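Local structure of EreC (Klebsiella pneumoniae, 6XCQ) at residues 32-40 against 386-396; 68-79 against 343-353. The protein is an erythromycin esterase that probably opens the macrolactone ring of the antibiotic by hydrolysis, as expected for an enzyme of macrolide resistance. The protein carries 1 engineered substitution. One frame throughout, in Å; residues are numbered along the deposited sequence.

Contact 1: residues 32-40 against 386-396; sequences TWRTTRTLL and ACGTEDSCLTL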
loop_
_atom_site.group_PDB
_atom_site.type_symbol
_atom_site.label_atom_id
_atom_site.label_comp_id
_atom_site.label_asym_id
_atom_site.label_seq_id
_atom_site.Cartn_x
_atom_site.Cartn_y
_atom_site.Cartn_z
ATOM N N THR A 32 -5.383 -16.998 -23.117
ATOM C CA THR A 32 -5.334 -16.487 -21.753
ATOM C C THR A 32 -4.026 -15.766 -21.435
ATOM O O THR A 32 -3.792 -15.409 -20.275
ATOM C CB THR A 32 -5.577 -17.622 -20.759
ATOM O OG1 THR A 32 -4.585 -18.630 -20.939
ATOM C CG2 THR A 32 -6.949 -18.236 -20.995
ATOM N N TRP A 33 -3.160 -15.578 -22.426
ATOM C CA TRP A 33 -1.922 -14.836 -22.276
ATOM C C TRP A 33 -1.793 -13.866 -23.441
ATOM O O TRP A 33 -2.472 -14.001 -24.461
ATOM C CB TRP A 33 -0.709 -15.768 -22.229
ATOM C CG TRP A 33 -0.586 -16.633 -23.447
ATOM C CD1 TRP A 33 -1.164 -17.851 -23.645
ATOM C CD2 TRP A 33 0.161 -16.344 -24.635
ATOM N NE1 TRP A 33 -0.826 -18.341 -24.885
ATOM C CE2 TRP A 33 -0.009 -17.434 -25.511
ATOM C CE3 TRP A 33 0.957 -15.270 -25.044
ATOM C CZ2 TRP A 33 0.588 -17.482 -26.774
ATOM C CZ3 TRP A 33 1.556 -15.321 -26.301
ATOM C CH2 TRP A 33 1.365 -16.416 -27.146
ATOM N N ARG A 34 -0.909 -12.882 -23.281
ATOM C CA ARG A 34 -0.708 -11.873 -24.310
ATOM C C ARG A 34 0.669 -11.246 -24.136
ATOM O O ARG A 34 1.035 -10.852 -23.028
ATOM C CB ARG A 34 -1.801 -10.802 -24.243
ATOM C CG ARG A 34 -1.644 -9.673 -25.253
ATOM C CD ARG A 34 -1.839 -10.170 -26.680
ATOM N NE ARG A 34 -2.349 -9.110 -27.545
ATOM C CZ ARG A 34 -1.582 -8.282 -28.250
ATOM N NH1 ARG A 34 -0.260 -8.394 -28.203
ATOM N NH2 ARG A 34 -2.139 -7.343 -29.005
ATOM N N THR A 35 1.430 -11.159 -25.223
ATOM C CA THR A 35 2.680 -10.412 -25.200
ATOM C C THR A 35 2.358 -8.929 -25.314
ATOM O O THR A 35 1.573 -8.522 -26.176
ATOM C CB THR A 35 3.590 -10.844 -26.356
ATOM O OG1 THR A 35 4.019 -12.192 -26.155
ATOM C CG2 THR A 35 4.815 -9.950 -26.454
ATOM N N THR A 36 2.916 -8.112 -24.424
ATOM C CA THR A 36 2.662 -6.674 -24.482
ATOM C C THR A 36 3.979 -5.960 -24.731
ATOM O O THR A 36 4.858 -5.939 -23.861
ATOM C CB THR A 36 1.974 -6.151 -23.222
ATOM O OG1 THR A 36 2.040 -4.718 -23.224
ATOM C CG2 THR A 36 2.610 -6.701 -21.953
ATOM N N ARG A 37 4.110 -5.376 -25.919
ATOM C CA ARG A 37 5.327 -4.654 -26.268
ATOM C C ARG A 37 5.320 -3.205 -25.790
ATOM O O ARG A 37 6.386 -2.585 -25.719
ATOM C CB ARG A 37 5.540 -4.734 -27.783
ATOM C CG ARG A 37 5.364 -6.176 -28.240
ATOM C CD ARG A 37 6.006 -6.528 -29.542
ATOM N NE ARG A 37 5.563 -7.870 -29.912
ATOM C CZ ARG A 37 6.179 -8.995 -29.546
ATOM N NH1 ARG A 37 7.299 -8.956 -28.823
ATOM N NH2 ARG A 37 5.684 -10.163 -29.927
ATOM N N THR A 38 4.166 -2.659 -25.434
ATOM C CA THR A 38 4.101 -1.259 -25.043
ATOM C C THR A 38 3.967 -1.066 -23.533
ATOM O O THR A 38 3.909 0.082 -23.078
ATOM C CB THR A 38 2.949 -0.550 -25.778
ATOM O OG1 THR A 38 1.677 -1.017 -25.306
ATOM C CG2 THR A 38 3.053 -0.801 -27.290
ATOM N N LEU A 39 3.968 -2.150 -22.744
ATOM C CA LEU A 39 3.676 -2.027 -21.313
ATOM C C LEU A 39 4.632 -1.064 -20.617
ATOM O O LEU A 39 4.221 -0.302 -19.734
ATOM C CB LEU A 39 3.736 -3.393 -20.636
ATOM C CG LEU A 39 3.548 -3.400 -19.110
ATOM C CD1 LEU A 39 2.095 -3.153 -18.737
ATOM C CD2 LEU A 39 4.035 -4.709 -18.501
ATOM N N LEU A 40 5.907 -1.071 -21.001
ATOM C CA LEU A 40 6.879 -0.226 -20.326
ATOM C C LEU A 40 7.011 1.142 -20.978
ATOM O O LEU A 40 7.951 1.878 -20.669
ATOM C CB LEU A 40 8.236 -0.929 -20.269
ATOM C CG LEU A 40 8.181 -2.305 -19.594
ATOM C CD1 LEU A 40 9.522 -3.008 -19.706
ATOM C CD2 LEU A 40 7.720 -2.212 -18.132
ATOM N N ALA A 386 4.703 -19.479 -22.151
ATOM C CA ALA A 386 3.577 -18.893 -22.867
ATOM C C ALA A 386 4.044 -17.795 -23.808
ATOM O O ALA A 386 3.880 -17.890 -25.033
ATOM C CB ALA A 386 2.554 -18.336 -21.870
ATOM N N CYS A 387 4.641 -16.750 -23.236
ATOM C CA CYS A 387 4.969 -15.523 -23.942
ATOM C C CYS A 387 6.388 -15.487 -24.485
ATOM O O CYS A 387 6.659 -14.684 -25.377
ATOM C CB CYS A 387 4.787 -14.332 -23.001
ATOM S SG CYS A 387 3.099 -13.765 -22.812
ATOM N N GLY A 388 7.298 -16.315 -23.955
ATOM C CA GLY A 388 8.716 -16.148 -24.203
ATOM C C GLY A 388 9.322 -15.093 -23.285
ATOM O O GLY A 388 8.693 -14.594 -22.342
ATOM N N THR A 389 10.576 -14.746 -23.573
ATOM C CA THR A 389 11.339 -13.824 -22.737
ATOM C C THR A 389 11.639 -12.511 -23.439
ATOM O O THR A 389 12.418 -11.711 -22.921
ATOM C CB THR A 389 12.661 -14.461 -22.297
ATOM O OG1 THR A 389 13.497 -14.671 -23.454
ATOM C CG2 THR A 389 12.408 -15.782 -21.571
ATOM N N GLU A 390 11.059 -12.276 -24.613
ATOM C CA GLU A 390 11.462 -11.126 -25.418
ATOM C C GLU A 390 10.972 -9.813 -24.811
ATOM O O GLU A 390 11.777 -8.956 -24.419
ATOM C CB GLU A 390 10.944 -11.308 -26.842
ATOM C CG GLU A 390 11.080 -10.113 -27.728
ATOM C CD GLU A 390 11.489 -10.524 -29.108
ATOM O OE1 GLU A 390 12.675 -10.350 -29.436
ATOM O OE2 GLU A 390 10.638 -11.058 -29.843
ATOM N N ASP A 391 9.654 -9.626 -24.739
ATOM C CA ASP A 391 9.089 -8.416 -24.135
ATOM C C ASP A 391 8.296 -8.786 -22.877
ATOM O O ASP A 391 8.519 -9.861 -22.312
ATOM C CB ASP A 391 8.205 -7.674 -25.150
ATOM C CG ASP A 391 9.016 -6.930 -26.213
ATOM O OD1 ASP A 391 10.017 -6.266 -25.868
ATOM O OD2 ASP A 391 8.634 -6.995 -27.399
ATOM N N SER A 392 7.364 -7.930 -22.432
ATOM C CA SER A 392 6.561 -8.249 -21.259
ATOM C C SER A 392 5.351 -9.098 -21.617
ATOM O O SER A 392 4.977 -9.248 -22.778
ATOM C CB SER A 392 6.067 -6.987 -20.548
ATOM O OG SER A 392 7.134 -6.123 -20.254
ATOM N N CYS A 393 4.679 -9.585 -20.580
ATOM C CA CYS A 393 3.621 -10.561 -20.768
ATOM C C CYS A 393 2.492 -10.302 -19.777
ATOM O O CYS A 393 2.729 -9.929 -18.629
ATOM C CB CYS A 393 4.179 -11.978 -20.595
ATOM S SG CYS A 393 2.950 -13.281 -20.838
ATOM N N LEU A 394 1.261 -10.545 -20.221
ATOM C CA LEU A 394 0.075 -10.428 -19.380
ATOM C C LEU A 394 -0.733 -11.712 -19.496
ATOM O O LEU A 394 -1.056 -12.133 -20.612
ATOM C CB LEU A 394 -0.758 -9.223 -19.821
ATOM C CG LEU A 394 -2.065 -8.854 -19.139
ATOM C CD1 LEU A 394 -1.853 -8.677 -17.650
ATOM C CD2 LEU A 394 -2.558 -7.568 -19.765
ATOM N N THR A 395 -1.058 -12.333 -18.356
ATOM C CA THR A 395 -1.727 -13.625 -18.330
ATOM C C THR A 395 -2.812 -13.638 -17.263
ATOM O O THR A 395 -2.644 -13.059 -16.186
ATOM C CB THR A 395 -0.735 -14.784 -18.086
ATOM O OG1 THR A 395 -1.402 -16.035 -18.296
ATOM C CG2 THR A 395 -0.185 -14.781 -16.672
ATOM N N LEU A 396 -3.939 -14.271 -17.584
ATOM C CA LEU A 396 -4.922 -14.598 -16.562
ATOM C C LEU A 396 -4.452 -15.826 -15.795
ATOM O O LEU A 396 -3.544 -16.536 -16.221
ATOM C CB LEU A 396 -6.292 -14.851 -17.184
ATOM C CG LEU A 396 -6.757 -13.789 -18.179
ATOM C CD1 LEU A 396 -8.053 -14.237 -18.837
ATOM C CD2 LEU A 396 -6.931 -12.415 -17.519
HETATM O O HOH W 1 7.922 -4.821 -22.614
HETATM O O HOH W 2 7.843 -11.679 -28.941
#
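Strand 33-36 runs antiparallel to strand 392-396, their axes 4.5 Å apart at 156°, with R34/L394 and T36/S392 as hydrogen-bonded pairs. L394 N to R34 O (2.8 Å) and T36 N to S392 O (2.9 Å) are sound rungs; R34 N to L394 O is weak. L396 N extends the ladder to T32 O.

In one of the two conformers of W33, a chi1 of 58° lays the indole over A386: CB makes a CH-pi contact with the five-membered ring, 4.1 Å from its centroid, while A386 O sits above the same face near the six-membered ring. C387 SG approaches that ring obliquely, 3.4 Å from W33 CE3. These contacts hold for this conformer and are therefore tentative. A disulfide to C393 (SG to SG 2.0 Å) ties C387, beside helix 379-387, to strand 392-396.

Just past the paired strand ends, R37 NH1 forms a salt bridge with D391 OD2 (2.8 Å), in the guanidinium plane but with the two flat groups 67° apart. A water links NH1 to E390 OE2, and T35 CG2 lies above one guanidinium face, near its rim. On the other side of the strands, T36 CG2 packs on S392 CB (3.7 Å), while T36 OG1 bonds E49.

Strand 33-36 is an outermost strand of the mixed sheet; 392-396 pairs antiparallel with strand 423-427 on its other side, and helix 73-90 meets L39 and L40.

Contact 2: residues 68-79 against 343-353; sequences GAHFVAEFSLAR and FTHLGSTVPEM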
loop_
_atom_site.group_PDB
_atom_site.type_symbol
_atom_site.label_atom_id
_atom_site.label_comp_id
_atom_site.label_asym_id
_atom_site.label_seq_id
_atom_site.Cartn_x
_atom_site.Cartn_y
_atom_site.Cartn_z
ATOM N N GLY A 68 6.294 -7.096 -7.538
ATOM C CA GLY A 68 6.926 -8.224 -6.881
ATOM C C GLY A 68 8.047 -7.823 -5.954
ATOM O O GLY A 68 8.467 -8.627 -5.111
ATOM N N ALA A 69 8.539 -6.595 -6.094
ATOM C CA ALA A 69 9.558 -6.057 -5.206
ATOM C C ALA A 69 9.422 -4.551 -5.205
ATOM O O ALA A 69 9.065 -3.953 -6.223
ATOM C CB ALA A 69 10.971 -6.474 -5.644
ATOM N N HIS A 70 9.674 -3.943 -4.055
ATOM C CA HIS A 70 9.650 -2.493 -3.997
ATOM C C HIS A 70 10.843 -1.924 -4.761
ATOM O O HIS A 70 11.853 -2.606 -4.980
ATOM C CB HIS A 70 9.692 -2.007 -2.541
ATOM C CG HIS A 70 8.438 -2.281 -1.760
ATOM N ND1 HIS A 70 7.177 -2.023 -2.254
ATOM C CD2 HIS A 70 8.258 -2.761 -0.506
ATOM C CE1 HIS A 70 6.274 -2.335 -1.340
ATOM N NE2 HIS A 70 6.905 -2.777 -0.267
ATOM N N PHE A 71 10.705 -0.662 -5.188
ATOM C CA PHE A 71 11.826 0.155 -5.667
ATOM C C PHE A 71 12.345 -0.283 -7.035
ATOM O O PHE A 71 13.529 -0.102 -7.335
ATOM C CB PHE A 71 12.975 0.170 -4.651
ATOM C CG PHE A 71 12.522 0.440 -3.232
ATOM C CD1 PHE A 71 11.822 1.595 -2.926
ATOM C CD2 PHE A 71 12.782 -0.465 -2.219
ATOM C CE1 PHE A 71 11.402 1.860 -1.617
ATOM C CE2 PHE A 71 12.355 -0.215 -0.909
ATOM C CZ PHE A 71 11.666 0.950 -0.616
ATOM N N VAL A 72 11.472 -0.811 -7.889
ATOM C CA VAL A 72 11.853 -1.333 -9.202
ATOM C C VAL A 72 11.347 -0.384 -10.278
ATOM O O VAL A 72 10.161 -0.039 -10.300
ATOM C CB VAL A 72 11.294 -2.749 -9.423
ATOM C CG1 VAL A 72 11.540 -3.189 -10.844
ATOM C CG2 VAL A 72 11.890 -3.744 -8.425
ATOM N N ALA A 73 12.244 0.021 -11.188
ATOM C CA ALA A 73 11.880 0.985 -12.227
ATOM C C ALA A 73 10.820 0.420 -13.162
ATOM O O ALA A 73 9.855 1.111 -13.511
ATOM C CB ALA A 73 13.121 1.389 -13.029
ATOM N N GLU A 74 10.995 -0.837 -13.601
ATOM C CA GLU A 74 10.042 -1.434 -14.532
ATOM C C GLU A 74 8.653 -1.558 -13.924
ATOM O O GLU A 74 7.652 -1.465 -14.643
ATOM C CB GLU A 74 10.530 -2.818 -14.983
ATOM C CG GLU A 74 11.740 -2.792 -15.916
ATOM C CD GLU A 74 13.059 -2.740 -15.169
ATOM O OE1 GLU A 74 13.055 -2.582 -13.926
ATOM O OE2 GLU A 74 14.111 -2.864 -15.823
ATOM N N PHE A 75 8.559 -1.770 -12.608
ATOM C CA PHE A 75 7.236 -1.890 -12.020
ATOM C C PHE A 75 6.533 -0.537 -11.971
ATOM O O PHE A 75 5.319 -0.480 -12.164
ATOM C CB PHE A 75 7.321 -2.546 -10.636
ATOM C CG PHE A 75 7.675 -4.021 -10.689
ATOM C CD1 PHE A 75 7.322 -4.792 -11.782
ATOM C CD2 PHE A 75 8.367 -4.623 -9.654
ATOM C CE1 PHE A 75 7.639 -6.145 -11.833
ATOM C CE2 PHE A 75 8.697 -5.970 -9.701
ATOM C CZ PHE A 75 8.323 -6.730 -10.786
ATOM N N SER A 76 7.273 0.566 -11.780
ATOM C CA SER A 76 6.625 1.875 -11.871
ATOM C C SER A 76 6.138 2.146 -13.288
ATOM O O SER A 76 5.026 2.654 -13.476
ATOM C CB SER A 76 7.563 2.988 -11.400
ATOM O OG SER A 76 7.822 2.863 -10.018
ATOM N N LEU A 77 6.942 1.790 -14.289
ATOM C CA LEU A 77 6.518 1.964 -15.674
ATOM C C LEU A 77 5.236 1.191 -15.965
ATOM O O LEU A 77 4.289 1.738 -16.547
ATOM C CB LEU A 77 7.635 1.525 -16.625
ATOM C CG LEU A 77 8.726 2.569 -16.835
ATOM C CD1 LEU A 77 9.901 1.976 -17.622
ATOM C CD2 LEU A 77 8.160 3.812 -17.538
ATOM N N ALA A 78 5.197 -0.093 -15.586
ATOM C CA ALA A 78 4.010 -0.902 -15.852
ATOM C C ALA A 78 2.804 -0.376 -15.090
ATOM O O ALA A 78 1.679 -0.433 -15.593
ATOM C CB ALA A 78 4.255 -2.371 -15.491
ATOM N N ARG A 79 3.012 0.124 -13.869
ATOM C CA ARG A 79 1.894 0.691 -13.118
ATOM C C ARG A 79 1.314 1.902 -13.832
ATOM O O ARG A 79 0.092 2.040 -13.937
ATOM C CB ARG A 79 2.331 1.079 -11.708
ATOM C CG ARG A 79 2.444 -0.092 -10.776
ATOM C CD ARG A 79 2.938 0.339 -9.421
ATOM N NE ARG A 79 2.574 -0.656 -8.423
ATOM C CZ ARG A 79 2.877 -0.571 -7.136
ATOM N NH1 ARG A 79 3.566 0.468 -6.682
ATOM N NH2 ARG A 79 2.489 -1.533 -6.307
ATOM N N PHE A 343 2.514 -8.318 -10.200
ATOM C CA PHE A 343 3.602 -7.973 -11.118
ATOM C C PHE A 343 4.813 -8.808 -10.744
ATOM O O PHE A 343 5.216 -8.809 -9.576
ATOM C CB PHE A 343 4.015 -6.496 -11.022
ATOM C CG PHE A 343 3.063 -5.521 -11.628
ATOM C CD1 PHE A 343 1.702 -5.795 -11.733
ATOM C CD2 PHE A 343 3.522 -4.278 -12.031
ATOM C CE1 PHE A 343 0.817 -4.849 -12.266
ATOM C CE2 PHE A 343 2.647 -3.335 -12.566
ATOM C CZ PHE A 343 1.296 -3.628 -12.684
ATOM N N THR A 344 5.426 -9.476 -11.718
ATOM C CA THR A 344 6.675 -10.173 -11.447
ATOM C C THR A 344 7.643 -9.917 -12.608
ATOM O O THR A 344 7.396 -9.066 -13.464
ATOM C CB THR A 344 6.423 -11.661 -11.169
ATOM O OG1 THR A 344 7.637 -12.247 -10.676
ATOM C CG2 THR A 344 5.947 -12.391 -12.425
ATOM N N HIS A 345 8.773 -10.627 -12.623
ATOM C CA HIS A 345 9.826 -10.288 -13.577
ATOM C C HIS A 345 10.736 -11.480 -13.807
ATOM O O HIS A 345 10.788 -12.417 -13.005
ATOM C CB HIS A 345 10.665 -9.097 -13.083
ATOM C CG HIS A 345 11.510 -9.436 -11.897
ATOM N ND1 HIS A 345 12.805 -9.903 -12.012
ATOM C CD2 HIS A 345 11.229 -9.418 -10.570
ATOM C CE1 HIS A 345 13.292 -10.142 -10.806
ATOM N NE2 HIS A 345 12.353 -9.861 -9.911
ATOM N N LEU A 346 11.499 -11.400 -14.901
ATOM C CA LEU A 346 12.423 -12.451 -15.308
ATOM C C LEU A 346 13.887 -12.071 -15.102
ATOM O O LEU A 346 14.775 -12.772 -15.603
ATOM C CB LEU A 346 12.189 -12.825 -16.780
ATOM C CG LEU A 346 10.780 -13.241 -17.188
ATOM C CD1 LEU A 346 10.774 -13.726 -18.633
ATOM C CD2 LEU A 346 10.241 -14.340 -16.271
ATOM N N GLY A 347 14.166 -11.002 -14.359
ATOM C CA GLY A 347 15.538 -10.572 -14.171
ATOM C C GLY A 347 16.317 -11.490 -13.249
ATOM O O GLY A 347 15.762 -12.237 -12.445
ATOM N N SER A 348 17.649 -11.433 -13.369
ATOM C CA SER A 348 18.491 -12.274 -12.529
ATOM C C SER A 348 18.715 -11.659 -11.159
ATOM O O SER A 348 19.060 -12.377 -10.218
ATOM C CB SER A 348 19.846 -12.535 -13.204
ATOM O OG SER A 348 20.556 -11.320 -13.363
ATOM N N THR A 349 18.503 -10.355 -11.025
ATOM C CA THR A 349 18.665 -9.655 -9.765
ATOM C C THR A 349 17.412 -8.840 -9.476
ATOM O O THR A 349 16.565 -8.616 -10.348
ATOM C CB THR A 349 19.891 -8.731 -9.793
ATOM O OG1 THR A 349 19.686 -7.716 -10.781
ATOM C CG2 THR A 349 21.172 -9.509 -10.141
ATOM N N VAL A 350 17.317 -8.370 -8.239
ATOM C CA VAL A 350 16.171 -7.586 -7.790
ATOM C C VAL A 350 16.649 -6.691 -6.651
ATOM O O VAL A 350 17.558 -7.087 -5.899
ATOM C CB VAL A 350 15.016 -8.519 -7.377
ATOM C CG1 VAL A 350 15.350 -9.306 -6.080
ATOM C CG2 VAL A 350 13.724 -7.782 -7.246
ATOM N N PRO A 351 16.131 -5.471 -6.517
ATOM C CA PRO A 351 16.439 -4.688 -5.314
ATOM C C PRO A 351 15.826 -5.362 -4.103
ATOM O O PRO A 351 14.661 -5.768 -4.118
ATOM C CB PRO A 351 15.794 -3.320 -5.588
ATOM C CG PRO A 351 15.419 -3.324 -7.029
ATOM C CD PRO A 351 15.228 -4.743 -7.427
ATOM N N GLU A 352 16.616 -5.497 -3.060
ATOM C CA GLU A 352 16.157 -6.111 -1.831
ATOM C C GLU A 352 16.420 -5.149 -0.682
ATOM O O GLU A 352 17.319 -4.303 -0.754
ATOM C CB GLU A 352 16.868 -7.458 -1.603
ATOM C CG GLU A 352 16.475 -8.207 -0.316
ATOM C CD GLU A 352 15.002 -8.573 -0.261
ATOM O OE1 GLU A 352 14.181 -7.662 0.004
ATOM O OE2 GLU A 352 14.670 -9.771 -0.476
ATOM N N MET A 353 15.619 -5.264 0.368
ATOM C CA MET A 353 15.855 -4.500 1.579
ATOM C C MET A 353 16.818 -5.256 2.482
ATOM O O MET A 353 16.613 -6.437 2.774
ATOM C CB MET A 353 14.534 -4.214 2.290
ATOM C CG MET A 353 13.684 -3.210 1.509
ATOM S SD MET A 353 12.008 -3.039 2.144
ATOM C CE MET A 353 11.290 -4.537 1.491
HETATM O O HOH W 3 12.734 -4.243 -2.920
#
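One water holds H70 to P351, donating to P351 O at 2.7 Å and to H70 O at 2.8 Å. In this alpha/beta fold the bridge joins the loop from strand 62-65 into helix 73-90, a beta-alpha unit, to strand 349-354, which follows the neighbouring parallel strand 338-345.

Beyond this water the packing is apolar. V72, at the N-cap position of the helix, lays CG2 against P351 CD (3.6 Å), and A69 CB is pressed unusually tightly on V350 CG2 (3.4 Å). G68, with no side chain, lets the backbone pass close to F343 O, which accepts a hydrogen bond from N307.

Two phenylalanines fill the angle between helix and strand. F75 and F343 run antiparallel side by side, and F75 CD1 meets the edge of the F343 ring. F75 CE1 reaches T344 O (3.4 Å), which lies near the plane of the F75 ring. F343 CE2 goes on to A78 CB (3.5 Å), one turn along the helix from F75, and to R79 CG.

The bend of M353 at chi3 (-77°) brings its CE to the edge of the H70 imidazole, 4.0 Å from CD2. Nearer the backbone, M353 CG meets the edge of the F71 ring. H70 ND1 bonds E67, and the same ring stands edge-to-face with H306.

H345 CD2 meets F75 CZ obliquely; on that imidazole, ND1 accepts G347 N nearly in the ring plane, at 2.9 Å.

How the contacts relate
Both contacts reach the mixed sheet, contact 1 at its edge and contact 2 further in; contact 2 also takes in strand 349-354 of the small two-stranded one. Contact 1 is partly buried and chemically varied: strand ladder, disulfide, salt bridge and a tryptophan packed on A386. Contact 2 is buried, and its segments meet through apolar side chains and rings, with a single water joining their carbonyls. Strand 423-427 lies between strands 392-396 and 338-345 and so borders both. Helix 73-90 also ties them, since L39 CD2 packs on A78 CB and L40 CD2 on E74 O; T389 and L346 add a small touch between the loops. Their centres are about 16 Å apart.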